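Local coordinates for protein diol-dehydratase (Roseburia inulinivorans, PDB 5I2A) that probably dehydrates 1,2-propanediol without vitamin B12, acting as a lyase of the glycyl radical enzyme family, at residues A[91-94]-A[95-99]; A[101-104]-A[105-108]. All coordinates share one frame; numbering follows the deposited sequence.

Contact 1: A[91-94]-A[95-99]; sequences FSYE and WLEAE
W95 meets S92 at the start of the short helix 94-97, where Y93 holds the N-cap position. The indole NE1 reaches S92 OG at 3.0 Å, but the bond is weak, with an N-H...O angle of only 121°. S92 OG approaches the edge of the indole ring near its plane, and it is also hydrogen-bonded to Y161 O. Water 1 lies at the same edge. It sits 2.8 Å from S92 O, and its oxygen takes a weak bond from W95 NE1. L96 follows, with its CB against one face of the indole. L96 N donates to Y93 O at 2.9 Å, from above the carbonyl plane. E97 N reaches the same oxygen at 3.2 Å, nearly in line with the C=O bond. Two N-H groups therefore grip Y93 O and close the first helical turn. The E97 chain is extended beyond CG, and its carboxylate lies obliquely beside the Y93 ring, the two planes 54° apart, with E97 OE2 3.5 Å from Y93 CD1. D125 on helix 115-125 brings a second carboxylate close to E97 OE2, which might favour protonation of one of the two. E94 OE2 forms a salt bridge with K129, while E94 O accepts from A98 N at 3.1 Å.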
ATOM      1  N   PHE A  91     -11.872  11.913  -3.581  1.00 14.99           N
ATOM      2  CA  PHE A  91     -12.372  11.548  -2.254  1.00 13.83           C
ATOM      3  C   PHE A  91     -13.802  11.033  -2.345  1.00 12.39           C
ATOM      4  O   PHE A  91     -14.088   9.946  -1.874  1.00 15.26           O
ATOM      5  CB  PHE A  91     -12.279  12.731  -1.283  1.00 11.36           C
ATOM      6  CG  PHE A  91     -10.882  13.277  -1.143  1.00 11.35           C
ATOM      7  CD1 PHE A  91      -9.879  12.510  -0.574  1.00 10.70           C
ATOM      8  CD2 PHE A  91     -10.567  14.546  -1.609  1.00 11.66           C
ATOM      9  CE1 PHE A  91      -8.571  12.997  -0.469  1.00 10.29           C
ATOM     10  CE2 PHE A  91      -9.275  15.046  -1.500  1.00 10.51           C
ATOM     11  CZ  PHE A  91      -8.277  14.279  -0.932  1.00 12.56           C
ATOM     12  N   SER A  92     -14.686  11.813  -2.965  1.00 12.35           N
ATOM     13  CA  SER A  92     -16.067  11.393  -3.206  1.00 13.86           C
ATOM     14  C   SER A  92     -16.725  12.330  -4.212  1.00 14.13           C
ATOM     15  O   SER A  92     -16.250  13.445  -4.422  1.00 15.24           O
ATOM     16  CB  SER A  92     -16.881  11.375  -1.917  1.00 12.29           C
ATOM     17  OG  SER A  92     -17.106  12.697  -1.455  1.00 15.35           O
ATOM     18  N   TYR A  93     -17.815  11.876  -4.827  1.00 12.80           N
ATOM     19  CA  TYR A  93     -18.551  12.722  -5.766  1.00 15.10           C
ATOM     20  C   TYR A  93     -20.028  12.357  -5.892  1.00 17.29           C
ATOM     21  O   TYR A  93     -20.811  13.165  -6.373  1.00 18.30           O
ATOM     22  CB  TYR A  93     -17.912  12.664  -7.149  1.00 14.34           C
ATOM     23  CG  TYR A  93     -18.057  11.309  -7.786  1.00 16.60           C
ATOM     24  CD1 TYR A  93     -19.198  10.981  -8.519  1.00 16.90           C
ATOM     25  CD2 TYR A  93     -17.062  10.344  -7.643  1.00 14.81           C
ATOM     26  CE1 TYR A  93     -19.350   9.726  -9.098  1.00 20.25           C
ATOM     27  CE2 TYR A  93     -17.202   9.080  -8.224  1.00 17.94           C
ATOM     28  CZ  TYR A  93     -18.345   8.782  -8.946  1.00 21.44           C
ATOM     29  OH  TYR A  93     -18.498   7.548  -9.518  1.00 26.75           O
ATOM     30  N   GLU A  94     -20.405  11.134  -5.517  1.00 13.79           N
ATOM     31  CA  GLU A  94     -21.784  10.720  -5.710  1.00 14.80           C
ATOM     32  C   GLU A  94     -22.749  11.647  -4.966  1.00 18.92           C
ATOM     33  O   GLU A  94     -23.833  11.907  -5.466  1.00 15.73           O
ATOM     34  CB  GLU A  94     -21.997   9.260  -5.283  1.00 16.93           C
ATOM     35  CG  GLU A  94     -21.469   8.275  -6.331  1.00 21.10           C
ATOM     36  CD  GLU A  94     -21.649   6.810  -5.961  1.00 31.81           C
ATOM     37  OE1 GLU A  94     -22.278   6.510  -4.931  1.00 33.21           O
ATOM     38  OE2 GLU A  94     -21.154   5.953  -6.717  1.00 33.92           O
ATOM     39  N   TRP A  95     -22.349  12.157  -3.796  1.00 14.90           N
ATOM     40  CA  TRP A  95     -23.219  13.070  -3.040  1.00 14.79           C
ATOM     41  C   TRP A  95     -23.534  14.317  -3.861  1.00 15.47           C
ATOM     42  O   TRP A  95     -24.634  14.852  -3.797  1.00 17.34           O
ATOM     43  CB  TRP A  95     -22.578  13.478  -1.699  1.00 15.18           C
ATOM     44  CG  TRP A  95     -21.300  14.269  -1.855  1.00 14.96           C
ATOM     45  CD1 TRP A  95     -20.028  13.773  -1.847  1.00 17.19           C
ATOM     46  CD2 TRP A  95     -21.171  15.684  -2.054  1.00 13.87           C
ATOM     47  NE1 TRP A  95     -19.119  14.784  -2.027  1.00 15.42           N
ATOM     48  CE2 TRP A  95     -19.792  15.969  -2.153  1.00 16.02           C
ATOM     49  CE3 TRP A  95     -22.083  16.738  -2.154  1.00 14.97           C
ATOM     50  CZ2 TRP A  95     -19.304  17.257  -2.360  1.00 15.27           C
ATOM     51  CZ3 TRP A  95     -21.598  18.021  -2.353  1.00 13.81           C
ATOM     52  CH2 TRP A  95     -20.225  18.272  -2.447  1.00 15.23           C
ATOM     53  N   LEU A  96     -22.557  14.774  -4.630  1.00 16.42           N
ATOM     54  CA  LEU A  96     -22.677  16.035  -5.347  1.00 17.14           C
ATOM     55  C   LEU A  96     -23.579  15.878  -6.567  1.00 16.73           C
ATOM     56  O   LEU A  96     -24.427  16.720  -6.828  1.00 18.32           O
ATOM     57  CB  LEU A  96     -21.289  16.552  -5.749  1.00 13.62           C
ATOM     58  CG  LEU A  96     -21.271  17.795  -6.639  1.00 15.73           C
ATOM     59  CD1 LEU A  96     -22.073  18.941  -6.016  1.00 16.75           C
ATOM     60  CD2 LEU A  96     -19.842  18.218  -6.927  1.00 15.31           C
ATOM     61  N   GLU A  97     -23.393  14.793  -7.306  1.00 15.35           N
ATOM     62  CA  GLU A  97     -24.265  14.492  -8.426  1.00 19.39           C
ATOM     63  C   GLU A  97     -25.705  14.361  -7.957  1.00 18.55           C
ATOM     64  O   GLU A  97     -26.602  14.801  -8.646  1.00 18.48           O
ATOM     65  CB  GLU A  97     -23.816  13.217  -9.139  1.00 18.83           C
ATOM     66  CG  GLU A  97     -22.464  13.363  -9.796  1.00 17.21           C
ATOM     67  CD  GLU A  97     -22.092  12.156 -10.638  1.00 19.56           C
ATOM     68  OE1 GLU A  97     -22.878  11.198 -10.676  1.00 21.29           O
ATOM     69  OE2 GLU A  97     -21.021  12.177 -11.261  1.00 19.05           O
ATOM     70  N   ALA A  98     -25.912  13.791  -6.770  1.00 16.62           N
ATOM     71  CA  ALA A  98     -27.258  13.628  -6.222  1.00 15.20           C
ATOM     72  C   ALA A  98     -27.890  14.962  -5.826  1.00 22.56           C
ATOM     73  O   ALA A  98     -29.095  15.036  -5.620  1.00 22.59           O
ATOM     74  CB  ALA A  98     -27.240  12.693  -5.019  1.00 16.87           C
ATOM     75  N   GLU A  99     -27.080  16.008  -5.704  1.00 20.58           N
ATOM     76  CA  GLU A  99     -27.594  17.318  -5.308  1.00 20.84           C
ATOM     77  C   GLU A  99     -27.590  18.326  -6.452  1.00 18.45           C
ATOM     78  O   GLU A  99     -27.769  19.514  -6.217  1.00 17.87           O
ATOM     79  CB  GLU A  99     -26.778  17.897  -4.138  1.00 17.91           C
ATOM     80  CG  GLU A  99     -26.976  17.170  -2.828  1.00 18.48           C
ATOM     81  CD  GLU A  99     -26.347  17.893  -1.636  1.00 20.75           C
ATOM     82  OE1 GLU A  99     -26.495  19.135  -1.515  1.00 16.24           O
ATOM     83  OE2 GLU A  99     -25.721  17.202  -0.810  1.00 18.31           O
TER
HETATM   84  O   HOH W   1     -15.908  15.556  -2.598  1.00 13.17           O

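Contact 2: A[101-104]-A[105-108]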
ATOM      1  N   GLU A 101     -29.673  19.253  -8.644  1.00 19.42           N
ATOM      2  CA  GLU A 101     -30.884  20.042  -8.843  1.00 24.69           C
ATOM      3  C   GLU A 101     -31.278  20.854  -7.609  1.00 23.59           C
ATOM      4  O   GLU A 101     -32.136  21.737  -7.694  1.00 20.04           O
ATOM      5  CB  GLU A 101     -32.048  19.128  -9.258  1.00 23.40           C
ATOM      6  CG  GLU A 101     -31.747  18.304 -10.504  1.00 23.07           C
ATOM      7  CD  GLU A 101     -31.190  19.167 -11.623  1.00 24.80           C
ATOM      8  OE1 GLU A 101     -31.892  20.106 -12.040  1.00 30.29           O
ATOM      9  OE2 GLU A 101     -30.047  18.929 -12.068  1.00 27.06           O
ATOM     10  N   THR A 102     -30.647  20.568  -6.471  1.00 19.25           N
ATOM     11  CA  THR A 102     -31.067  21.162  -5.195  1.00 19.61           C
ATOM     12  C   THR A 102     -30.020  22.045  -4.504  1.00 20.87           C
ATOM     13  O   THR A 102     -30.352  22.796  -3.588  1.00 19.28           O
ATOM     14  CB  THR A 102     -31.467  20.068  -4.186  1.00 19.54           C
ATOM     15  OG1 THR A 102     -30.382  19.148  -4.023  1.00 20.16           O
ATOM     16  CG2 THR A 102     -32.705  19.305  -4.671  1.00 23.49           C
ATOM     17  N   VAL A 103     -28.761  21.938  -4.914  1.00 19.36           N
ATOM     18  CA  VAL A 103     -27.699  22.594  -4.175  1.00 17.41           C
ATOM     19  C   VAL A 103     -27.807  24.120  -4.277  1.00 20.40           C
ATOM     20  O   VAL A 103     -27.405  24.829  -3.360  1.00 18.10           O
ATOM     21  CB  VAL A 103     -26.303  22.111  -4.631  1.00 17.18           C
ATOM     22  CG1 VAL A 103     -26.021  22.471  -6.088  1.00 15.53           C
ATOM     23  CG2 VAL A 103     -25.211  22.649  -3.697  1.00 15.24           C
ATOM     24  N   GLU A 104     -28.398  24.628  -5.355  1.00 20.46           N
ATOM     25  CA  GLU A 104     -28.512  26.081  -5.526  1.00 17.69           C
ATOM     26  C   GLU A 104     -29.449  26.709  -4.498  1.00 18.74           C
ATOM     27  O   GLU A 104     -29.290  27.865  -4.139  1.00 20.04           O
ATOM     28  CB  GLU A 104     -28.987  26.445  -6.944  1.00 18.78           C
ATOM     29  CG  GLU A 104     -29.052  27.961  -7.189  1.00 19.69           C
ATOM     30  CD  GLU A 104     -29.405  28.344  -8.620  1.00 22.23           C
ATOM     31  OE1 GLU A 104     -29.376  27.478  -9.512  1.00 24.11           O
ATOM     32  OE2 GLU A 104     -29.696  29.530  -8.852  1.00 25.35           O
ATOM     33  N   THR A 105     -30.416  25.947  -4.011  1.00 20.39           N
ATOM     34  CA  THR A 105     -31.421  26.506  -3.121  1.00 17.19           C
ATOM     35  C   THR A 105     -31.503  25.771  -1.796  1.00 21.84           C
ATOM     36  O   THR A 105     -32.457  25.953  -1.063  1.00 20.86           O
ATOM     37  CB  THR A 105     -32.807  26.466  -3.777  1.00 20.93           C
ATOM     38  OG1 THR A 105     -33.093  25.119  -4.164  1.00 25.21           O
ATOM     39  CG2 THR A 105     -32.847  27.366  -5.022  1.00 22.71           C
ATOM     40  N   ARG A 106     -30.523  24.923  -1.493  1.00 17.99           N
ATOM     41  CA  ARG A 106     -30.558  24.193  -0.233  1.00 19.15           C
ATOM     42  C   ARG A 106     -30.394  25.158   0.940  1.00 19.27           C
ATOM     43  O   ARG A 106     -29.883  26.261   0.783  1.00 17.47           O
ATOM     44  CB  ARG A 106     -29.476  23.100  -0.191  1.00 18.25           C
ATOM     45  CG  ARG A 106     -28.043  23.622  -0.157  1.00 19.54           C
ATOM     46  CD  ARG A 106     -27.017  22.481  -0.237  1.00 16.12           C
ATOM     47  NE  ARG A 106     -25.679  22.940   0.112  1.00 16.18           N
ATOM     48  CZ  ARG A 106     -24.614  22.153   0.188  1.00 16.98           C
ATOM     49  NH1 ARG A 106     -24.730  20.853  -0.080  1.00 16.37           N
ATOM     50  NH2 ARG A 106     -23.439  22.664   0.538  1.00 11.99           N
ATOM     51  N   SER A 107     -30.821  24.727   2.117  1.00 18.88           N
ATOM     52  CA  SER A 107     -30.902  25.607   3.273  1.00 21.19           C
ATOM     53  C   SER A 107     -29.540  25.931   3.910  1.00 22.67           C
ATOM     54  O   SER A 107     -29.387  26.981   4.533  1.00 20.73           O
ATOM     55  CB  SER A 107     -31.820  24.990   4.321  1.00 19.22           C
ATOM     56  OG  SER A 107     -31.287  23.766   4.775  1.00 26.71           O
ATOM     57  N   ALA A 108     -28.560  25.042   3.772  1.00 18.75           N
ATOM     58  CA  ALA A 108     -27.225  25.341   4.310  1.00 18.12           C
ATOM     59  C   ALA A 108     -26.175  25.461   3.215  1.00 15.18           C
ATOM     60  O   ALA A 108     -26.032  24.562   2.393  1.00 17.26           O
ATOM     61  CB  ALA A 108     -26.814  24.283   5.315  1.00 18.85           C
TER
HETATM   62  O   HOH W   2     -31.875  24.289  -6.458  1.00 29.26           O
HETATM   63  O   HOH W   3     -33.003  22.776  -2.501  1.00 25.51           O
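V103 lays its CG2 methyl over one face of the R106 guanidinium, toward the rim of that group. Between the two side chains, V103 CG2 and R106 NE come closest, at 3.8 Å. The two side chains run side by side and point the same way. R106 starts with CG between its backbone N and carbonyl carbon (chi1 67°), then stays extended as far as NE. This course takes R106 CG past V103 O at 3.5 Å before the guanidinium reaches the methyl. Its polar end has several partners. R106 NE makes a weak bond to A108 O at 2.8 Å. NH1 donates to R330 O, and NH2 donates to D109 O. Together these partners hold the rotation of the flat group. A leucine in its place has no guanidinium, which would probably leave E99 OE1 without its cationic mate and the R330 and D109 carbonyls without these donors. The V103 side chain also packs on F111 and I113. The backbone turns between T102 and T105. T105 N donates to T102 O at 3.2 Å, from above the carbonyl plane. Two waters bridge the bend. Water 2 joins E101 O to T105 OG1, with 2.7 Å between the water and the hydroxyl. Water 3 joins T102 O to the same hydroxyl at 2.9 Å. V103 and E104 both have helical backbone angles, as in a beta turn of type I or III, here set in the surface loop before helix 115-125.

From the N terminus, contact 1 comes first. It closes the opening turn of helix 94-97, after the loop that follows helix 49-63. Contact 2 comes next and closes a bend in the loop leading to helix 115-125. The two are in series, so they neither nest nor cross. Their centres are about 14 Å apart. They touch through a salt bridge between E99 OE1 and R106 NH1, 2.9 Å long. T102 OG1 adds a weak bond back to E99 O. L96 touches L121 and E97 touches L122 on helix 115-125, and E101 forms a salt bridge with K118 on the same helix. E99 and R106 also meet A332, which ties both contacts to helix 332-335.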